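Local coordinates for protein transcriptional regulator (Streptococcus dysgalactiae, PDB 5W4M) that probably binds DNA as a pheromone-responsive quorum-sensing regulator, joining a helix-turn-helix domain to a C-terminal helical repeat domain that belongs to the TPR clan, at residues Gln14-Ser19 with Asp53-Thr58; Gly6-Arg11 with Asp60-Thr65. The protein carries 1 engineered substitution. All blocks are in the same frame, centred on the assembly; numbering follows the deposited sequence.

Contact 1 (Gln14-Ser19 with Asp53-Thr58); sequences QGKQVS and DKLNIT
The ammonium nitrogen of K16 is held by several groups at once. Within the contact it donates to the backbone carbonyl of L55, K16 NZ to L55 O being 2.7 Å, with the donor almost in line with the C=O bond (172°). It also donates to a water, K16 NZ to the water oxygen being 2.8 Å, and that water in turn donates a hydrogen bond to N56 O (water oxygen to N56 O 3.2 Å). The second subunit supplies the rest of the grip: E144 of that chain forms a salt bridge with K16 NZ and Y133 of that chain a hydrogen bond, which would be expected to offset the charge of this buried ammonium.

The lysine chain runs nearly extended up to CE and then bends (chi4 -114°), which turns the nitrogen onto the carbonyl. On the way its last methylene, CE, crosses the I57 side chain at a slant, K16 CE being 3.7 Å from I57 CG1. Beside this polar link one methyl of L55, CD2, rests against the V18 side chain, almost equally far from its CB, CG1 and CG2, with V18 CG2 at 3.8 Å from L55 CD2. L23 of helix 20-23 touches both V18 and L55, extending this apolar patch.

Each segment carries a helix end. Q17 and N56, both with positive phi, close helices 5-15 and 45-54 in Schellman motifs, while S19 and T58 are N-caps of the helices that follow. K16 thus reaches from one C-terminal turn to the carbonyl at the other, tying together two helix-to-helix turns of the compact helix-turn-helix domain.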
loop_
_atom_site.group_PDB
_atom_site.type_symbol
_atom_site.label_atom_id
_atom_site.label_comp_id
_atom_site.label_asym_id
_atom_site.label_seq_id
_atom_site.Cartn_x
_atom_site.Cartn_y
_atom_site.Cartn_z
ATOM N N GLN B 14 -18.761 -14.541 -12.396
ATOM C CA GLN B 14 -20.206 -14.396 -12.515
ATOM C C GLN B 14 -20.669 -13.056 -11.957
ATOM O O GLN B 14 -21.589 -12.433 -12.501
ATOM C CB GLN B 14 -20.906 -15.555 -11.809
ATOM C CG GLN B 14 -20.656 -16.900 -12.462
ATOM C CD GLN B 14 -21.230 -18.052 -11.663
ATOM O OE1 GLN B 14 -21.150 -18.069 -10.434
ATOM N NE2 GLN B 14 -21.808 -19.025 -12.359
ATOM N N GLY B 15 -20.035 -12.590 -10.881
ATOM C CA GLY B 15 -20.339 -11.263 -10.375
ATOM C C GLY B 15 -20.071 -10.172 -11.392
ATOM O O GLY B 15 -20.777 -9.160 -11.423
ATOM N N LYS B 16 -19.064 -10.359 -12.240
ATOM C CA LYS B 16 -18.755 -9.412 -13.299
ATOM C C LYS B 16 -19.576 -9.654 -14.558
ATOM O O LYS B 16 -19.357 -8.970 -15.565
ATOM C CB LYS B 16 -17.260 -9.459 -13.629
ATOM C CG LYS B 16 -16.369 -9.040 -12.475
ATOM C CD LYS B 16 -14.892 -9.192 -12.807
ATOM C CE LYS B 16 -14.044 -8.403 -11.825
ATOM N NZ LYS B 16 -13.321 -7.279 -12.478
ATOM N N GLN B 17 -20.512 -10.609 -14.518
ATOM C CA GLN B 17 -21.397 -10.910 -15.644
ATOM C C GLN B 17 -20.604 -11.316 -16.883
ATOM O O GLN B 17 -20.955 -10.969 -18.012
ATOM C CB GLN B 17 -22.323 -9.731 -15.952
ATOM C CG GLN B 17 -23.205 -9.322 -14.789
ATOM C CD GLN B 17 -24.594 -8.915 -15.235
ATOM O OE1 GLN B 17 -25.119 -7.884 -14.813
ATOM N NE2 GLN B 17 -25.198 -9.727 -16.098
ATOM N N VAL B 18 -19.526 -12.058 -16.671
ATOM C CA VAL B 18 -18.659 -12.513 -17.751
ATOM C C VAL B 18 -18.937 -13.982 -18.021
ATOM O O VAL B 18 -19.046 -14.791 -17.090
ATOM C CB VAL B 18 -17.176 -12.288 -17.403
ATOM C CG1 VAL B 18 -16.289 -12.601 -18.601
ATOM C CG2 VAL B 18 -16.972 -10.873 -16.936
ATOM N N SER B 19 -19.053 -14.330 -19.296
ATOM C CA SER B 19 -19.273 -15.711 -19.688
ATOM C C SER B 19 -17.942 -16.407 -19.937
ATOM O O SER B 19 -16.952 -15.780 -20.326
ATOM C CB SER B 19 -20.145 -15.786 -20.941
ATOM O OG SER B 19 -20.248 -17.124 -21.402
ATOM N N ASP B 53 -6.206 -11.516 -15.774
ATOM C CA ASP B 53 -5.952 -10.295 -16.527
ATOM C C ASP B 53 -7.158 -9.910 -17.377
ATOM O O ASP B 53 -7.533 -8.733 -17.434
ATOM C CB ASP B 53 -4.703 -10.471 -17.391
ATOM C CG ASP B 53 -4.323 -9.209 -18.134
ATOM O OD1 ASP B 53 -4.122 -8.169 -17.473
ATOM O OD2 ASP B 53 -4.215 -9.262 -19.376
ATOM N N LYS B 54 -7.784 -10.891 -18.034
ATOM C CA LYS B 54 -8.986 -10.611 -18.814
ATOM C C LYS B 54 -10.141 -10.159 -17.932
ATOM O O LYS B 54 -10.983 -9.367 -18.371
ATOM C CB LYS B 54 -9.400 -11.844 -19.612
ATOM C CG LYS B 54 -8.377 -12.311 -20.621
ATOM C CD LYS B 54 -8.925 -13.477 -21.417
ATOM C CE LYS B 54 -7.908 -13.982 -22.414
ATOM N NZ LYS B 54 -8.469 -15.084 -23.235
ATOM N N LEU B 55 -10.205 -10.657 -16.698
ATOM C CA LEU B 55 -11.235 -10.283 -15.740
ATOM C C LEU B 55 -10.871 -9.041 -14.939
ATOM O O LEU B 55 -11.681 -8.588 -14.121
ATOM C CB LEU B 55 -11.509 -11.448 -14.783
ATOM C CG LEU B 55 -12.187 -12.654 -15.429
ATOM C CD1 LEU B 55 -12.122 -13.874 -14.518
ATOM C CD2 LEU B 55 -13.627 -12.309 -15.783
ATOM N N ASN B 56 -9.674 -8.495 -15.150
ATOM C CA ASN B 56 -9.211 -7.299 -14.450
ATOM C C ASN B 56 -9.246 -7.497 -12.936
ATOM O O ASN B 56 -9.671 -6.624 -12.175
ATOM C CB ASN B 56 -10.018 -6.075 -14.878
ATOM C CG ASN B 56 -9.667 -5.623 -16.280
ATOM O OD1 ASN B 56 -8.545 -5.196 -16.543
ATOM N ND2 ASN B 56 -10.618 -5.736 -17.192
ATOM N N ILE B 57 -8.799 -8.668 -12.499
ATOM C CA ILE B 57 -8.587 -8.970 -11.090
ATOM C C ILE B 57 -7.094 -9.175 -10.892
ATOM O O ILE B 57 -6.497 -10.052 -11.529
ATOM C CB ILE B 57 -9.369 -10.216 -10.649
ATOM C CG1 ILE B 57 -10.853 -10.063 -10.990
ATOM C CG2 ILE B 57 -9.159 -10.478 -9.162
ATOM C CD1 ILE B 57 -11.632 -11.354 -10.894
ATOM N N THR B 58 -6.487 -8.370 -10.028
ATOM C CA THR B 58 -5.077 -8.584 -9.752
ATOM C C THR B 58 -4.889 -9.894 -8.987
ATOM O O THR B 58 -5.793 -10.382 -8.301
ATOM C CB THR B 58 -4.486 -7.420 -8.956
ATOM O OG1 THR B 58 -4.746 -7.613 -7.563
ATOM C CG2 THR B 58 -5.092 -6.096 -9.399
HETATM O O HOH W 1 -12.074 -6.505 -10.035
#

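Contact 2 (Gly6-Arg11 with Asp60-Thr65); sequences GKTLRR and DEFVST
Helices 5-15 and 59-66 pack together in the helix-turn-helix domain through T8, L9 and R11 on one side and F62 and T65 on the other. The axes of the two short segments approach to 10.3 Å at 118°, a wide separation bridged by side chains. F62 points one ring corner at the first helix: F62 CE1 is 3.8 Å from L9 CB, and the backbone nitrogen of L9 lies near the ring plane at the edge. The F62 ring reaches toward helix 5-15 because chi1 (177°) turns CG away from the residue's own amide nitrogen; L48 and L52 of helix 45-54 touch the same side chain.

The methyl of T8 packs against two groups, T8 CG2 being 4.0 Å from F62 CE1 and 4.0 Å from T65 CG2. Its hydroxyl is engaged elsewhere, in a hydrogen bond with H66 ND1. R11 brings the edge of its guanidinium to the methyl of T65, R11 NH2 lying 3.3 Å from T65 CG2, while T65 OG1 bonds to Q139 of the second subunit.

No hydrogen bond joins the two segments, so their direct cohesion comes from apolar and van der Waals contact.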
loop_
_atom_site.group_PDB
_atom_site.type_symbol
_atom_site.label_atom_id
_atom_site.label_comp_id
_atom_site.label_asym_id
_atom_site.label_seq_id
_atom_site.Cartn_x
_atom_site.Cartn_y
_atom_site.Cartn_z
ATOM N N GLY B 6 -10.802 -22.546 -8.540
ATOM C CA GLY B 6 -11.810 -22.306 -9.556
ATOM C C GLY B 6 -13.151 -21.886 -8.995
ATOM O O GLY B 6 -13.892 -21.143 -9.646
ATOM N N LYS B 7 -13.489 -22.355 -7.791
ATOM C CA LYS B 7 -14.746 -21.952 -7.172
ATOM C C LYS B 7 -14.746 -20.462 -6.860
ATOM O O LYS B 7 -15.762 -19.781 -7.035
ATOM C CB LYS B 7 -14.994 -22.772 -5.905
ATOM C CG LYS B 7 -14.912 -24.279 -6.112
ATOM C CD LYS B 7 -16.284 -24.884 -6.367
ATOM C CE LYS B 7 -16.228 -26.404 -6.352
ATOM N NZ LYS B 7 -17.582 -27.021 -6.451
ATOM N N THR B 8 -13.608 -19.935 -6.402
ATOM C CA THR B 8 -13.499 -18.503 -6.152
ATOM C C THR B 8 -13.515 -17.715 -7.456
ATOM O O THR B 8 -14.205 -16.692 -7.565
ATOM C CB THR B 8 -12.226 -18.212 -5.359
ATOM O OG1 THR B 8 -12.283 -18.899 -4.103
ATOM C CG2 THR B 8 -12.066 -16.718 -5.114
ATOM N N LEU B 9 -12.767 -18.183 -8.458
ATOM C CA LEU B 9 -12.750 -17.513 -9.755
ATOM C C LEU B 9 -14.139 -17.480 -10.383
ATOM O O LEU B 9 -14.513 -16.492 -11.027
ATOM C CB LEU B 9 -11.759 -18.207 -10.688
ATOM C CG LEU B 9 -11.624 -17.604 -12.085
ATOM C CD1 LEU B 9 -10.538 -16.541 -12.101
ATOM C CD2 LEU B 9 -11.337 -18.688 -13.105
ATOM N N ARG B 10 -14.916 -18.552 -10.206
ATOM C CA ARG B 10 -16.258 -18.602 -10.777
ATOM C C ARG B 10 -17.149 -17.525 -10.174
ATOM O O ARG B 10 -17.874 -16.825 -10.892
ATOM C CB ARG B 10 -16.870 -19.988 -10.565
ATOM C CG ARG B 10 -18.383 -20.025 -10.737
ATOM C CD ARG B 10 -18.882 -21.437 -10.984
ATOM N NE ARG B 10 -18.364 -21.979 -12.236
ATOM C CZ ARG B 10 -18.855 -23.051 -12.849
ATOM N NH1 ARG B 10 -19.886 -23.704 -12.330
ATOM N NH2 ARG B 10 -18.312 -23.470 -13.985
ATOM N N ARG B 11 -17.104 -17.372 -8.849
ATOM C CA ARG B 11 -17.944 -16.374 -8.199
ATOM C C ARG B 11 -17.565 -14.965 -8.635
ATOM O O ARG B 11 -18.438 -14.120 -8.861
ATOM C CB ARG B 11 -17.849 -16.513 -6.680
ATOM C CG ARG B 11 -18.745 -15.550 -5.922
ATOM C CD ARG B 11 -18.663 -15.777 -4.423
ATOM N NE ARG B 11 -17.288 -15.724 -3.938
ATOM C CZ ARG B 11 -16.625 -14.597 -3.698
ATOM N NH1 ARG B 11 -17.209 -13.424 -3.901
ATOM N NH2 ARG B 11 -15.376 -14.645 -3.257
ATOM N N ASP B 60 -3.184 -10.343 -6.448
ATOM C CA ASP B 60 -3.223 -10.081 -5.013
ATOM C C ASP B 60 -4.650 -10.119 -4.475
ATOM O O ASP B 60 -4.900 -10.696 -3.411
ATOM C CB ASP B 60 -2.565 -8.734 -4.719
ATOM C CG ASP B 60 -2.085 -8.621 -3.290
ATOM O OD1 ASP B 60 -1.330 -9.512 -2.848
ATOM O OD2 ASP B 60 -2.454 -7.638 -2.614
ATOM N N GLU B 61 -5.601 -9.508 -5.188
ATOM C CA GLU B 61 -6.985 -9.572 -4.730
ATOM C C GLU B 61 -7.558 -10.977 -4.865
ATOM O O GLU B 61 -8.413 -11.372 -4.067
ATOM C CB GLU B 61 -7.851 -8.557 -5.483
ATOM C CG GLU B 61 -7.114 -7.283 -5.847
ATOM C CD GLU B 61 -7.842 -6.430 -6.868
ATOM O OE1 GLU B 61 -8.112 -5.252 -6.565
ATOM O OE2 GLU B 61 -8.151 -6.932 -7.970
ATOM N N PHE B 62 -7.095 -11.752 -5.845
ATOM C CA PHE B 62 -7.615 -13.105 -6.005
ATOM C C PHE B 62 -7.132 -14.017 -4.882
ATOM O O PHE B 62 -7.923 -14.753 -4.283
ATOM C CB PHE B 62 -7.217 -13.667 -7.367
ATOM C CG PHE B 62 -7.648 -15.088 -7.582
ATOM C CD1 PHE B 62 -8.966 -15.386 -7.894
ATOM C CD2 PHE B 62 -6.739 -16.125 -7.471
ATOM C CE1 PHE B 62 -9.366 -16.693 -8.092
ATOM C CE2 PHE B 62 -7.130 -17.436 -7.669
ATOM C CZ PHE B 62 -8.446 -17.721 -7.978
ATOM N N VAL B 63 -5.832 -13.980 -4.581
ATOM C CA VAL B 63 -5.293 -14.829 -3.523
ATOM C C VAL B 63 -5.877 -14.434 -2.171
ATOM O O VAL B 63 -6.238 -15.295 -1.360
ATOM C CB VAL B 63 -3.753 -14.772 -3.520
ATOM C CG1 VAL B 63 -3.194 -15.483 -2.299
ATOM C CG2 VAL B 63 -3.203 -15.387 -4.794
ATOM N N SER B 64 -6.002 -13.132 -1.913
ATOM C CA SER B 64 -6.580 -12.689 -0.649
ATOM C C SER B 64 -8.068 -13.013 -0.546
ATOM O O SER B 64 -8.592 -13.102 0.569
ATOM C CB SER B 64 -6.366 -11.188 -0.461
ATOM O OG SER B 64 -7.321 -10.442 -1.196
ATOM N N THR B 65 -8.759 -13.185 -1.676
ATOM C CA THR B 65 -10.173 -13.548 -1.638
ATOM C C THR B 65 -10.351 -15.038 -1.384
ATOM O O THR B 65 -11.172 -15.444 -0.556
ATOM C CB THR B 65 -10.864 -13.157 -2.946
ATOM O OG1 THR B 65 -10.635 -11.771 -3.218
ATOM C CG2 THR B 65 -12.360 -13.404 -2.853
#

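The two contacts lie side by side, their centres about 10 Å apart, and share helix 5-15: contact 2 uses its N-terminal turns, contact 1 the turn that leaves its C-terminal end. They meet where L55 CD1 packs 3.9 Å from L9 CD1, and again where I57 CG2 comes 4.1 Å from F62 N. Along the chain contact 1 is nested within the loop closed by contact 2, and helices 45-54 and 59-66 follow each other. A direct hydrogen bond crosses contact 1, whereas contact 2 has none and rests on van der Waals packing. Both also border the second subunit, and a thiocyanate ion, probably from the crystallisation liquor, lies about 4 Å from the K16 side chain.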